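Bromodomain adjacent to zinc finger domain protein 2B (Homo sapiens, PDB 4QF3) probably recognises histone tails through its PHD zinc finger, as a bromodomain-containing protein linked to chromatin-based control of transcription. Local coordinates at residues L23-D28 with D45-C50; C9-K14 with K29-Y34; M5-Q10 with E19-C24. All blocks are in the same frame, centred on the assembly; numbering follows the deposited sequence. Where two conformers were deposited one is given.

Contact 1 (L23-D28 with D45-C50). With ZN (zinc ion), chain D.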
ATOM      1  N   LEU A  23       2.454   0.334   2.439  1.00 20.81           N
ATOM      2  CA  LEU A  23       1.538   0.268   3.561  1.00 21.86           C
ATOM      3  C   LEU A  23       1.156   1.672   3.896  1.00 18.16           C
ATOM      4  O   LEU A  23       2.033   2.537   4.168  1.00 23.16           O
ATOM      5  CB  LEU A  23       2.186  -0.412   4.776  1.00 28.93           C
ATOM      6  CG  LEU A  23       2.995  -1.673   4.469  1.00 55.56           C
ATOM      7  CD1 LEU A  23       3.751  -2.186   5.697  1.00 58.49           C
ATOM      8  CD2 LEU A  23       2.072  -2.737   3.889  1.00 61.62           C
ATOM      9  N   CYS A  24      -0.146   1.909   3.912  1.00 20.13           N
ATOM     10  CA  CYS A  24      -0.698   3.242   4.110  1.00 19.54           C
ATOM     11  C   CYS A  24      -0.642   3.640   5.581  1.00 23.20           C
ATOM     12  O   CYS A  24      -1.161   2.917   6.423  1.00 25.70           O
ATOM     13  CB  CYS A  24      -2.126   3.390   3.609  1.00 20.39           C
ATOM     14  SG  CYS A  24      -2.783   5.080   3.820  1.00 20.58           S
ATOM     15  N   ASP A  25      -0.070   4.812   5.846  1.00 20.11           N
ATOM     16  CA  ASP A  25       0.043   5.285   7.237  1.00 30.43           C
ATOM     17  C   ASP A  25      -1.311   5.711   7.759  1.00 32.29           C
ATOM     18  O   ASP A  25      -1.524   5.756   8.984  1.00 31.55           O
ATOM     19  CB  ASP A  25       0.989   6.468   7.323  1.00 25.33           C
ATOM     20  CG  ASP A  25       2.305   6.096   7.890  1.00 59.97           C
ATOM     21  OD1 ASP A  25       2.463   6.239   9.119  1.00 72.21           O
ATOM     22  OD2 ASP A  25       3.157   5.643   7.110  1.00 65.72           O
ATOM     23  N   GLY A  26      -2.215   6.054   6.845  1.00 27.29           N
ATOM     24  CA  GLY A  26      -3.565   6.476   7.202  1.00 30.60           C
ATOM     25  C   GLY A  26      -4.469   5.355   7.644  1.00 42.95           C
ATOM     26  O   GLY A  26      -5.009   5.386   8.760  1.00 43.60           O
ATOM     27  N   CYS A  27      -4.644   4.374   6.767  1.00 26.04           N
ATOM     28  CA  CYS A  27      -5.617   3.299   6.931  1.00 26.07           C
ATOM     29  C   CYS A  27      -5.050   1.896   7.092  1.00 28.82           C
ATOM     30  O   CYS A  27      -5.826   0.934   7.255  1.00 34.77           O
ATOM     31  CB  CYS A  27      -6.561   3.255   5.735  1.00 27.66           C
ATOM     32  SG  CYS A  27      -5.758   2.787   4.166  1.00 23.95           S
ATOM     33  N   ASP A  28      -3.730   1.773   7.042  1.00 25.63           N
ATOM     34  CA  ASP A  28      -3.015   0.503   7.183  1.00 29.18           C
ATOM     35  C   ASP A  28      -3.312  -0.547   6.108  1.00 38.84           C
ATOM     36  O   ASP A  28      -2.986  -1.723   6.315  1.00 39.74           O
ATOM     37  CB  ASP A  28      -3.254  -0.111   8.582  1.00 49.74           C
ATOM     38  CG  ASP A  28      -2.928   0.849   9.706  1.00 51.13           C
ATOM     39  OD1 ASP A  28      -1.856   1.500   9.655  1.00 42.09           O
ATOM     40  OD2 ASP A  28      -3.739   0.941  10.651  1.00 95.29           O
ATOM     41  N   ASP A  45      10.399   7.143  -0.376  1.00 22.03           N
ATOM     42  CA  ASP A  45      11.529   7.220   0.547  1.00 21.95           C
ATOM     43  C   ASP A  45      11.136   7.317   2.005  1.00 25.75           C
ATOM     44  O   ASP A  45      11.935   6.977   2.922  1.00 24.17           O
ATOM     45  CB  ASP A  45      12.338   8.462   0.138  1.00 23.81           C
ATOM     46  CG  ASP A  45      13.652   8.563   0.782  1.00 30.87           C
ATOM     47  OD1 ASP A  45      14.463   7.612   0.634  1.00 29.51           O
ATOM     48  OD2 ASP A  45      13.900   9.642   1.390  1.00 29.02           O
ATOM     49  N   GLY A  46       9.905   7.777   2.234  1.00 24.76           N
ATOM     50  CA  GLY A  46       9.358   7.940   3.581  1.00 22.77           C
ATOM     51  C   GLY A  46       8.066   7.192   3.802  1.00 18.58           C
ATOM     52  O   GLY A  46       7.958   6.014   3.470  1.00 22.34           O
ATOM     53  N   ASP A  47       7.065   7.894   4.312  1.00 24.81           N
ATOM     54  CA  ASP A  47       5.763   7.253   4.574  1.00 21.36           C
ATOM     55  C   ASP A  47       4.933   7.285   3.324  1.00 20.47           C
ATOM     56  O   ASP A  47       5.190   8.062   2.397  1.00 20.59           O
ATOM     57  CB  ASP A  47       5.056   8.029   5.619  1.00 20.81           C
ATOM     58  CG  ASP A  47       5.802   7.984   6.934  1.00 24.78           C
ATOM     59  OD1 ASP A  47       6.186   6.852   7.393  1.00 20.55           O
ATOM     60  OD2 ASP A  47       5.951   9.086   7.467  1.00 30.48           O
ATOM     61  N   TRP A  48       3.952   6.394   3.316  1.00 23.29           N
ATOM     62  CA  TRP A  48       2.986   6.308   2.204  1.00 17.63           C
ATOM     63  C   TRP A  48       1.552   6.605   2.673  1.00 18.41           C
ATOM     64  O   TRP A  48       1.185   6.175   3.745  1.00 22.37           O
ATOM     65  CB  TRP A  48       3.069   4.909   1.628  1.00 20.74           C
ATOM     66  CG  TRP A  48       2.131   4.675   0.514  1.00 18.85           C
ATOM     67  CD1 TRP A  48       1.082   3.801   0.518  1.00 23.70           C
ATOM     68  CD2 TRP A  48       2.119   5.325  -0.749  1.00 18.53           C
ATOM     69  NE1 TRP A  48       0.433   3.859  -0.676  1.00 21.44           N
ATOM     70  CE2 TRP A  48       1.038   4.788  -1.477  1.00 18.69           C
ATOM     71  CE3 TRP A  48       2.893   6.307  -1.333  1.00 19.83           C
ATOM     72  CZ2 TRP A  48       0.740   5.176  -2.765  1.00 18.69           C
ATOM     73  CZ3 TRP A  48       2.614   6.675  -2.639  1.00 21.61           C
ATOM     74  CH2 TRP A  48       1.503   6.155  -3.317  1.00 19.07           C
ATOM     75  N   PHE A  49       0.816   7.399   1.888  1.00 19.69           N
ATOM     76  CA  PHE A  49      -0.634   7.559   2.057  1.00 19.43           C
ATOM     77  C   PHE A  49      -1.278   7.174   0.748  1.00 21.28           C
ATOM     78  O   PHE A  49      -0.871   7.679  -0.348  1.00 21.64           O
ATOM     79  CB  PHE A  49      -0.933   9.016   2.439  1.00 23.13           C
ATOM     80  CG  PHE A  49      -0.467   9.357   3.827  1.00 24.60           C
ATOM     81  CD1 PHE A  49      -1.250   9.014   4.919  1.00 27.85           C
ATOM     82  CD2 PHE A  49       0.777   9.962   4.028  1.00 29.72           C
ATOM     83  CE1 PHE A  49      -0.795   9.272   6.213  1.00 33.14           C
ATOM     84  CE2 PHE A  49       1.226  10.223   5.320  1.00 26.74           C
ATOM     85  CZ  PHE A  49       0.440   9.885   6.391  1.00 27.17           C
ATOM     86  N   CYS A  50      -2.262   6.290   0.861  1.00 18.05           N
ATOM     87  CA  CYS A  50      -2.846   5.649  -0.320  1.00 21.09           C
ATOM     88  C   CYS A  50      -3.794   6.624  -1.014  1.00 21.86           C
ATOM     89  O   CYS A  50      -4.207   7.651  -0.487  1.00 20.56           O
ATOM     90  CB  CYS A  50      -3.588   4.356   0.020  1.00 20.65           C
ATOM     91  SG  CYS A  50      -5.180   4.632   0.812  1.00 20.32           S
TER
HETATM   92 ZN    ZN D2002      -5.001   4.755   3.162  1.00 21.94          ZN
HETATM   93  O   HOH W   1       4.188   4.055   5.199  1.00 28.21           O
HETATM   94  O   HOH W   2       4.799   8.397   9.997  1.00 31.62           O
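C24 and C50 meet at the four-cysteine zinc site of this PHD finger, one of the two metal centres that the fold builds in interleaved, cross-brace order. C24, C27 and C50 each bind the zinc ion through SG, and C53 completes the site. The packed part of the contact lies here, with C24 SG at its centre, 2.3 Å from the metal. With SG anti to the backbone N (chi1 -178°), the C24 sulfur comes within reach of C50 N, which donates to it over 3.2 Å in a fairly straight bond (N-H...S 161°). C27 N supplies a second, longer bond to C24 SG at 3.6 Å. These two N-H groups would probably draw some negative charge from the sulfur and stabilise it as a zinc ligand. C50 also stands at the N-cap of helix 51-57, which ties the metal site to that helix. Beside the sulfur, D25 N gives a bond of 2.8 Å to W48 O, and the CA-H of C24 points at that same oxygen. F49 CE1 lies 3.5 Å from D25 CB and close to G26 N.

The outer side is looser and hydrated. D25 OD2 and D47 OD1 approach to 3.3 Å without a bond, both being acceptors, and their carboxylate planes are turned 62° apart. A water that donates to D25 OD1, over a long distance, and to D47 OD2 probably eases the like charges. A second water accepts from W48 N and donates to L23 O and to D25 OD2, the last at 2.7 Å.

Contact 2 (C9-K14 with K29-Y34). With ZN (zinc ion), chain C.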
ATOM      1  N   CYS A   9      -1.716  -7.314  -0.273  1.00 17.23           N
ATOM      2  CA  CYS A   9      -2.052  -6.259  -1.259  1.00 18.76           C
ATOM      3  C   CYS A   9      -3.566  -6.241  -1.563  1.00 18.26           C
ATOM      4  O   CYS A   9      -4.188  -7.297  -1.789  1.00 18.44           O
ATOM      5  CB  CYS A   9      -1.333  -6.594  -2.542  1.00 16.77           C
ATOM      6  SG  CYS A   9      -1.719  -5.511  -3.943  1.00 18.07           S
ATOM      7  N   GLN A  10      -4.194  -5.058  -1.534  1.00 17.76           N
ATOM      8  CA  GLN A  10      -5.644  -4.948  -1.813  1.00 20.06           C
ATOM      9  C   GLN A  10      -6.024  -5.459  -3.179  1.00 21.44           C
ATOM     10  O   GLN A  10      -7.154  -5.945  -3.368  1.00 21.32           O
ATOM     11  CB  GLN A  10      -6.066  -3.491  -1.725  1.00 24.80           C
ATOM     12  CG  GLN A  10      -5.956  -2.915  -0.349  1.00 27.48           C
ATOM     13  CD  GLN A  10      -7.120  -3.372   0.513  1.00 50.73           C
ATOM     14  OE1 GLN A  10      -6.972  -4.254   1.373  1.00 48.38           O
ATOM     15  NE2 GLN A  10      -8.298  -2.809   0.253  1.00 71.60           N
ATOM     16  N   ILE A  11      -5.100  -5.437  -4.133  1.00 19.93           N
ATOM     17  CA  ILE A  11      -5.420  -5.845  -5.517  1.00 22.07           C
ATOM     18  C   ILE A  11      -5.113  -7.328  -5.787  1.00 26.02           C
ATOM     19  O   ILE A  11      -6.013  -8.083  -6.215  1.00 31.20           O
ATOM     20  CB  ILE A  11      -4.655  -4.937  -6.538  1.00 26.24           C
ATOM     21  CG1 ILE A  11      -5.066  -3.463  -6.346  1.00 25.36           C
ATOM     22  CG2 ILE A  11      -4.881  -5.448  -7.958  1.00 30.06           C
ATOM     23  CD1 ILE A  11      -6.512  -3.158  -6.639  1.00 37.48           C
ATOM     24  N   CYS A  12      -3.893  -7.791  -5.551  1.00 23.55           N
ATOM     25  CA  CYS A  12      -3.554  -9.191  -5.892  1.00 25.04           C
ATOM     26  C   CYS A  12      -3.761 -10.148  -4.704  1.00 27.25           C
ATOM     27  O   CYS A  12      -3.731 -11.389  -4.871  1.00 28.92           O
ATOM     28  CB  CYS A  12      -2.117  -9.281  -6.383  1.00 25.56           C
ATOM     29  SG  CYS A  12      -0.863  -8.955  -5.151  1.00 23.14           S
ATOM     30  N   ARG A  13      -3.958  -9.570  -3.522  1.00 24.44           N
ATOM     31  CA  ARG A  13      -4.197 -10.303  -2.237  1.00 21.32           C
ATOM     32  C   ARG A  13      -3.035 -11.170  -1.796  1.00 24.62           C
ATOM     33  O   ARG A  13      -3.195 -12.119  -0.998  1.00 26.47           O
ATOM     34  CB  ARG A  13      -5.452 -11.175  -2.336  1.00 25.57           C
ATOM     35  CG  ARG A  13      -6.554 -10.554  -3.162  1.00 33.88           C
ATOM     36  CD  ARG A  13      -6.882  -9.136  -2.767  1.00 42.25           C
ATOM     37  NE  ARG A  13      -7.681  -9.275  -1.608  1.00 27.15           N
ATOM     38  CZ  ARG A  13      -8.496  -8.387  -1.081  1.00 35.57           C
ATOM     39  NH1 ARG A  13      -8.606  -7.182  -1.565  1.00 37.30           N
ATOM     40  NH2 ARG A  13      -9.212  -8.743  -0.022  1.00 42.44           N
ATOM     41  N   LYS A  14      -1.857 -10.875  -2.309  1.00 20.95           N
ATOM     42  CA  LYS A  14      -0.621 -11.528  -1.877  1.00 22.96           C
ATOM     43  C   LYS A  14       0.205 -10.630  -0.960  1.00 25.19           C
ATOM     44  O   LYS A  14       0.165  -9.406  -1.072  1.00 23.14           O
ATOM     45  CB  LYS A  14       0.189 -11.983  -3.072  1.00 27.12           C
ATOM     46  CG  LYS A  14      -0.638 -12.762  -4.085  1.00 33.62           C
ATOM     47  CD  LYS A  14       0.184 -13.240  -5.274  1.00 60.42           C
ATOM     48  CE  LYS A  14       0.702 -14.656  -5.087  1.00 74.55           C
ATOM     49  NZ  LYS A  14       0.961 -15.300  -6.403  1.00 57.33           N
ATOM     50  N   LYS A  29      -3.887  -0.147   4.965  1.00 27.48           N
ATOM     51  CA  LYS A  29      -4.104  -1.090   3.875  1.00 21.31           C
ATOM     52  C   LYS A  29      -2.836  -1.063   3.015  1.00 23.81           C
ATOM     53  O   LYS A  29      -2.087  -0.105   3.068  1.00 23.34           O
ATOM     54  CB  LYS A  29      -5.276  -0.699   3.060  1.00 23.21           C
ATOM     55  CG  LYS A  29      -6.596  -0.900   3.809  1.00 30.56           C
ATOM     56  CD  LYS A  29      -7.767  -0.507   2.953  1.00 39.89           C
ATOM     57  CE  LYS A  29      -9.059  -0.845   3.696  1.00 69.65           C
ATOM     58  NZ  LYS A  29     -10.232  -0.127   3.132  1.00 79.08           N
ATOM     59  N   GLY A  30      -2.631  -2.136   2.271  1.00 21.48           N
ATOM     60  CA  GLY A  30      -1.444  -2.368   1.443  1.00 19.47           C
ATOM     61  C   GLY A  30      -1.742  -2.482  -0.026  1.00 19.39           C
ATOM     62  O   GLY A  30      -2.818  -2.874  -0.453  1.00 20.50           O
ATOM     63  N   CYS A  31      -0.775  -2.058  -0.852  1.00 17.72           N
ATOM     64  CA  CYS A  31      -0.887  -2.273  -2.267  1.00 17.46           C
ATOM     65  C   CYS A  31       0.489  -2.242  -2.895  1.00 18.24           C
ATOM     66  O   CYS A  31       1.277  -1.319  -2.638  1.00 16.24           O
ATOM     67  CB  CYS A  31      -1.786  -1.217  -2.897  1.00 20.23           C
ATOM     68  SG  CYS A  31      -2.284  -1.514  -4.615  1.00 21.53           S
ATOM     69  N   HIS A  32       0.792  -3.211  -3.747  1.00 16.22           N
ATOM     70  CA  HIS A  32       2.101  -3.183  -4.433  1.00 17.13           C
ATOM     71  C   HIS A  32       2.223  -2.052  -5.440  1.00 15.49           C
ATOM     72  O   HIS A  32       1.257  -1.699  -6.093  1.00 16.01           O
ATOM     73  CB  HIS A  32       2.291  -4.456  -5.250  1.00 18.62           C
ATOM     74  CG  HIS A  32       2.459  -5.700  -4.411  1.00 17.15           C
ATOM     75  ND1 HIS A  32       1.527  -6.719  -4.379  1.00 21.96           N
ATOM     76  CD2 HIS A  32       3.457  -6.065  -3.570  1.00 21.37           C
ATOM     77  CE1 HIS A  32       1.974  -7.685  -3.587  1.00 16.20           C
ATOM     78  NE2 HIS A  32       3.140  -7.311  -3.082  1.00 19.41           N
ATOM     79  N   THR A  33       3.438  -1.525  -5.556  1.00 16.78           N
ATOM     80  CA  THR A  33       3.700  -0.511  -6.550  1.00 19.15           C
ATOM     81  C   THR A  33       3.145  -0.937  -7.926  1.00 17.03           C
ATOM     82  O   THR A  33       2.489  -0.151  -8.652  1.00 18.88           O
ATOM     83  CB  THR A  33       5.228  -0.327  -6.634  1.00 19.54           C
ATOM     84  OG1 THR A  33       5.851  -1.609  -6.789  1.00 20.19           O
ATOM     85  CG2 THR A  33       5.807   0.422  -5.461  1.00 19.84           C
ATOM     86  N   TYR A  34       3.375  -2.203  -8.317  1.00 18.09           N
ATOM     87  CA  TYR A  34       3.065  -2.701  -9.648  1.00 16.42           C
ATOM     88  C   TYR A  34       1.635  -3.169  -9.812  1.00 18.47           C
ATOM     89  O   TYR A  34       1.223  -3.547 -10.901  1.00 21.07           O
ATOM     90  CB  TYR A  34       4.042  -3.840 -10.004  1.00 19.70           C
ATOM     91  CG  TYR A  34       4.114  -4.949  -8.958  1.00 18.67           C
ATOM     92  CD1 TYR A  34       3.098  -5.902  -8.836  1.00 18.90           C
ATOM     93  CD2 TYR A  34       5.164  -5.029  -8.086  1.00 18.76           C
ATOM     94  CE1 TYR A  34       3.174  -6.903  -7.896  1.00 20.13           C
ATOM     95  CE2 TYR A  34       5.266  -6.044  -7.160  1.00 19.57           C
ATOM     96  CZ  TYR A  34       4.239  -6.975  -7.059  1.00 22.46           C
ATOM     97  OH  TYR A  34       4.346  -7.967  -6.070  1.00 24.24           O
TER
HETATM   98 ZN    ZN C2001      -0.364  -6.772  -5.386  1.00 20.58          ZN
HETATM   99  O   HOH W   3      -4.418  -4.349   2.469  1.00 22.71           O
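C9 and H32 meet at the zinc site of the PHD finger that is built from three cysteines and a histidine, where C9, C12 and H32 bind the metal and C35 completes the set. The walk along 9-14 begins with C9, whose SG is both a zinc ligand and the acceptor of three backbone N-H groups: H32 N across the contact at 3.4 Å (N-H...S 167°), and I11 N and C12 N from its own turn. This grip fixes the sulfur and would probably temper its charge.

At Q10 the backbone takes over, with Q10 N bonded to G30 O at 2.8 Å. The side chain bends at its second torsion (chi2 -78°), which brings the amide across the extended aliphatic chain of K29, NE2 lying 3.6 Å from K29 CD. A water donates to Q10 OE1 and accepts from G30 N, bridging the two segments.

I11 contributes CG1, 3.8 Å from C31 SG. C12 then places its SG at the edge of the H32 imidazole, near the ring plane and 3.4 Å from ND1, both being ligands of the same zinc ion. R13 turns back on its own segment, its NH1 bonded to Q10 O in the guanidinium plane. K14 N donates to C12 SG, while K14 O accepts from C9 N and comes near H32 CE1.

The imidazole is held from several directions: ND1 sits 2.1 Å from zinc, NE2 bonds to D16 O, and Y34 OH lies over the ring centre, 3.2 Å above its plane.

Contact 3 (M5-Q10 with E19-C24). With ZN (zinc ion), chain C; ZN (zinc ion), chain D.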
ATOM      1  N   MET A   5      -1.627  -9.891  12.684  1.00 35.04           N
ATOM      2  CA  MET A   5      -1.938  -9.034  11.526  1.00 32.70           C
ATOM      3  C   MET A   5      -0.902  -9.367  10.447  1.00 31.75           C
ATOM      4  O   MET A   5       0.304  -9.198  10.682  1.00 32.66           O
ATOM      5  CB  MET A   5      -1.818  -7.551  11.902  1.00 37.00           C
ATOM      6  CG  MET A   5      -2.071  -7.191  13.371  1.00 79.55           C
ATOM      7  SD  MET A   5      -3.814  -7.199  13.827  1.00137.79           S
ATOM      8  CE  MET A   5      -3.843  -6.032  15.182  1.00 97.82           C
ATOM      9  N   LYS A   6      -1.360  -9.850   9.286  1.00 37.81           N
ATOM     10  CA  LYS A   6      -0.483  -9.935   8.088  1.00 34.92           C
ATOM     11  C   LYS A   6      -1.110  -9.091   6.986  1.00 27.29           C
ATOM     12  O   LYS A   6      -2.325  -9.128   6.782  1.00 31.76           O
ATOM     13  CB  LYS A   6      -0.216 -11.360   7.591  1.00 42.88           C
ATOM     14  CG  LYS A   6       0.804 -11.406   6.432  1.00 36.77           C
ATOM     15  CD  LYS A   6       1.578 -12.715   6.401  1.00 42.70           C
ATOM     16  CE  LYS A   6       2.132 -13.057   5.023  1.00 52.41           C
ATOM     17  NZ  LYS A   6       3.217 -12.139   4.588  1.00 62.75           N
ATOM     18  N   VAL A   7      -0.263  -8.276   6.356  1.00 30.37           N
ATOM     19  CA  VAL A   7      -0.712  -7.374   5.315  1.00 31.21           C
ATOM     20  C   VAL A   7      -0.639  -8.026   3.974  1.00 20.77           C
ATOM     21  O   VAL A   7       0.324  -8.718   3.616  1.00 24.91           O
ATOM     22  CB  VAL A   7       0.109  -6.069   5.292  1.00 30.67           C
ATOM     23  CG1 VAL A   7      -0.284  -5.203   4.090  1.00 39.26           C
ATOM     24  CG2 VAL A   7      -0.141  -5.309   6.589  1.00 34.59           C
ATOM     25  N   TYR A   8      -1.740  -7.886   3.241  1.00 20.04           N
ATOM     26  CA  TYR A   8      -1.804  -8.415   1.885  0.50 20.48           C
ATOM     27  C   TYR A   8      -2.138  -7.228   0.966  1.00 24.26           C
ATOM     28  O   TYR A   8      -2.780  -6.267   1.382  1.00 26.73           O
ATOM     29  CB  TYR A   8      -2.811  -9.598   1.760  0.50 24.57           C
ATOM     30  CG  TYR A   8      -2.479 -10.910   2.547  0.50 21.81           C
ATOM     31  CD1 TYR A   8      -1.896 -12.008   1.923  0.50 19.71           C
ATOM     32  CD2 TYR A   8      -2.803 -11.037   3.888  0.50 28.68           C
ATOM     33  CE1 TYR A   8      -1.594 -13.151   2.626  0.50 21.59           C
ATOM     34  CE2 TYR A   8      -2.532 -12.196   4.581  0.50 20.85           C
ATOM     35  CZ  TYR A   8      -1.915 -13.235   3.945  0.50 19.28           C
ATOM     36  OH  TYR A   8      -1.671 -14.374   4.708  0.50 30.76           O
ATOM     37  N   CYS A   9      -1.716  -7.314  -0.273  1.00 17.23           N
ATOM     38  CA  CYS A   9      -2.052  -6.259  -1.259  1.00 18.76           C
ATOM     39  C   CYS A   9      -3.566  -6.241  -1.563  1.00 18.26           C
ATOM     40  O   CYS A   9      -4.188  -7.297  -1.789  1.00 18.44           O
ATOM     41  CB  CYS A   9      -1.333  -6.594  -2.542  1.00 16.77           C
ATOM     42  SG  CYS A   9      -1.719  -5.511  -3.943  1.00 18.07           S
ATOM     43  N   GLN A  10      -4.194  -5.058  -1.534  1.00 17.76           N
ATOM     44  CA  GLN A  10      -5.644  -4.948  -1.813  1.00 20.06           C
ATOM     45  C   GLN A  10      -6.024  -5.459  -3.179  1.00 21.44           C
ATOM     46  O   GLN A  10      -7.154  -5.945  -3.368  1.00 21.32           O
ATOM     47  CB  GLN A  10      -6.066  -3.491  -1.725  1.00 24.80           C
ATOM     48  CG  GLN A  10      -5.956  -2.915  -0.349  1.00 27.48           C
ATOM     49  CD  GLN A  10      -7.120  -3.372   0.513  1.00 50.73           C
ATOM     50  OE1 GLN A  10      -6.972  -4.254   1.373  1.00 48.38           O
ATOM     51  NE2 GLN A  10      -8.298  -2.809   0.253  1.00 71.60           N
ATOM     52  N   GLU A  19       9.173  -5.043   0.068  1.00 24.67           N
ATOM     53  CA  GLU A  19       9.761  -3.718  -0.192  1.00 26.79           C
ATOM     54  C   GLU A  19       8.862  -2.888  -1.112  1.00 26.44           C
ATOM     55  O   GLU A  19       8.842  -1.650  -1.057  1.00 27.26           O
ATOM     56  CB  GLU A  19      11.152  -3.869  -0.830  1.00 34.69           C
ATOM     57  CG  GLU A  19      11.779  -2.561  -1.299  1.00 38.32           C
ATOM     58  CD  GLU A  19      13.299  -2.662  -1.419  1.00 34.12           C
ATOM     59  OE1 GLU A  19      13.929  -2.777  -0.349  1.00 44.62           O
ATOM     60  OE2 GLU A  19      13.817  -2.648  -2.554  1.00 56.79           O
ATOM     61  N   LEU A  20       8.090  -3.593  -1.945  1.00 25.43           N
ATOM     62  CA  LEU A  20       7.223  -2.964  -2.934  1.00 20.09           C
ATOM     63  C   LEU A  20       5.751  -2.938  -2.486  1.00 17.66           C
ATOM     64  O   LEU A  20       4.896  -2.363  -3.185  1.00 18.81           O
ATOM     65  CB  LEU A  20       7.328  -3.689  -4.280  1.00 20.82           C
ATOM     66  CG  LEU A  20       8.751  -3.687  -4.896  1.00 23.84           C
ATOM     67  CD1 LEU A  20       8.741  -4.534  -6.165  1.00 24.74           C
ATOM     68  CD2 LEU A  20       9.290  -2.289  -5.161  1.00 26.06           C
ATOM     69  N   LEU A  21       5.467  -3.562  -1.353  1.00 18.11           N
ATOM     70  CA  LEU A  21       4.129  -3.581  -0.825  1.00 18.77           C
ATOM     71  C   LEU A  21       3.966  -2.358   0.081  1.00 19.81           C
ATOM     72  O   LEU A  21       4.361  -2.329   1.265  1.00 21.28           O
ATOM     73  CB  LEU A  21       3.879  -4.924  -0.117  1.00 21.09           C
ATOM     74  CG  LEU A  21       2.547  -5.098   0.572  1.00 26.41           C
ATOM     75  CD1 LEU A  21       1.435  -4.981  -0.430  1.00 26.68           C
ATOM     76  CD2 LEU A  21       2.506  -6.480   1.235  1.00 29.74           C
ATOM     77  N   LEU A  22       3.400  -1.329  -0.517  1.00 17.52           N
ATOM     78  CA  LEU A  22       3.197  -0.026   0.163  1.00 15.64           C
ATOM     79  C   LEU A  22       2.101  -0.031   1.213  1.00 17.06           C
ATOM     80  O   LEU A  22       0.956  -0.383   0.881  1.00 21.98           O
ATOM     81  CB  LEU A  22       2.937   1.067  -0.887  1.00 15.82           C
ATOM     82  CG  LEU A  22       3.926   1.148  -2.039  1.00 17.20           C
ATOM     83  CD1 LEU A  22       3.530   2.364  -2.836  1.00 18.08           C
ATOM     84  CD2 LEU A  22       5.398   1.182  -1.619  1.00 18.07           C
ATOM     85  N   LEU A  23       2.454   0.334   2.439  1.00 20.81           N
ATOM     86  CA  LEU A  23       1.538   0.268   3.561  1.00 21.86           C
ATOM     87  C   LEU A  23       1.156   1.672   3.896  1.00 18.16           C
ATOM     88  O   LEU A  23       2.033   2.537   4.168  1.00 23.16           O
ATOM     89  CB  LEU A  23       2.186  -0.412   4.776  1.00 28.93           C
ATOM     90  CG  LEU A  23       2.995  -1.673   4.469  1.00 55.56           C
ATOM     91  CD1 LEU A  23       3.751  -2.186   5.697  1.00 58.49           C
ATOM     92  CD2 LEU A  23       2.072  -2.737   3.889  1.00 61.62           C
ATOM     93  N   CYS A  24      -0.146   1.909   3.912  1.00 20.13           N
ATOM     94  CA  CYS A  24      -0.698   3.242   4.110  1.00 19.54           C
ATOM     95  C   CYS A  24      -0.642   3.640   5.581  1.00 23.20           C
ATOM     96  O   CYS A  24      -1.161   2.917   6.423  1.00 25.70           O
ATOM     97  CB  CYS A  24      -2.126   3.390   3.609  1.00 20.39           C
ATOM     98  SG  CYS A  24      -2.783   5.080   3.820  1.00 20.58           S
TER
HETATM   99 ZN    ZN C2001      -0.364  -6.772  -5.386  1.00 20.58          ZN
HETATM  100 ZN    ZN D2002      -5.001   4.755   3.162  1.00 21.94          ZN
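V7 and L23 present methyl groups to each other: V7 CG1 reaches L23 CD2 at 3.4 Å, closer than usual for two carbons, which marks this as the tight point of the contact. The CB bond of V7 is directed at 19-24, and CG1, anti to the backbone N (chi1 174°), is the methyl that meets L23 and L21. L23 starts less directly, but its CD2 end swings in to meet V7.

L21 supplies the other half of the interface by splitting its two methyl groups between two residues. CD1 packs against C9, 3.8 Å from C9 CA and equally far from C9 CB, while CD2 lies 3.9 Å from V7 O and 4.2 Å from V7 CG1. The isobutyl fork thus spans the backbone between V7 and C9, and the V7 and L21 side chains run at a slant to one another. An alanine at L21 is likely to open a gap beside C9 CA and CB, and to leave V7 CG1 with L23 CD2 as its remaining partner on the strand.

The CA atoms of C9 and L21, 6.8 Å apart, are too widely separated for strand pairing, so the N-terminal segment is joined to strand 21-23 by van der Waals contact, without a hydrogen bond between the segments. L22 turns its CB away from 5-10, and its side chain touches W48, whereas L21 also touches H32. C9 at one end of the contact binds one zinc ion; C24, which follows L23 in the chain, binds the other, an arrangement consistent with the PHD finger, a small fold held largely by its cross-braced zinc ions.

Overall arrangement
From the N terminus, 5-10 first packs on 19-24 in contact 3, closing the short loop that carries C12. Contact 2 shares C9 and Q10 but reaches further, to 29-34, and so closes a wider loop holding strand 21-23; counted from the shared C9, the span to L21 nests within the span to C31. The two partner segments are neighbours in the antiparallel sheet, linked by probable hydrogen bonds such as T33 N to L20 O and C24 N to K29 O. Contact 1 begins where contact 3 ends, at L23 and C24, and runs to 45-50, just before helix 51-57. Its segments alternate with those of contact 2, so their loops cross, each at its own zinc ion.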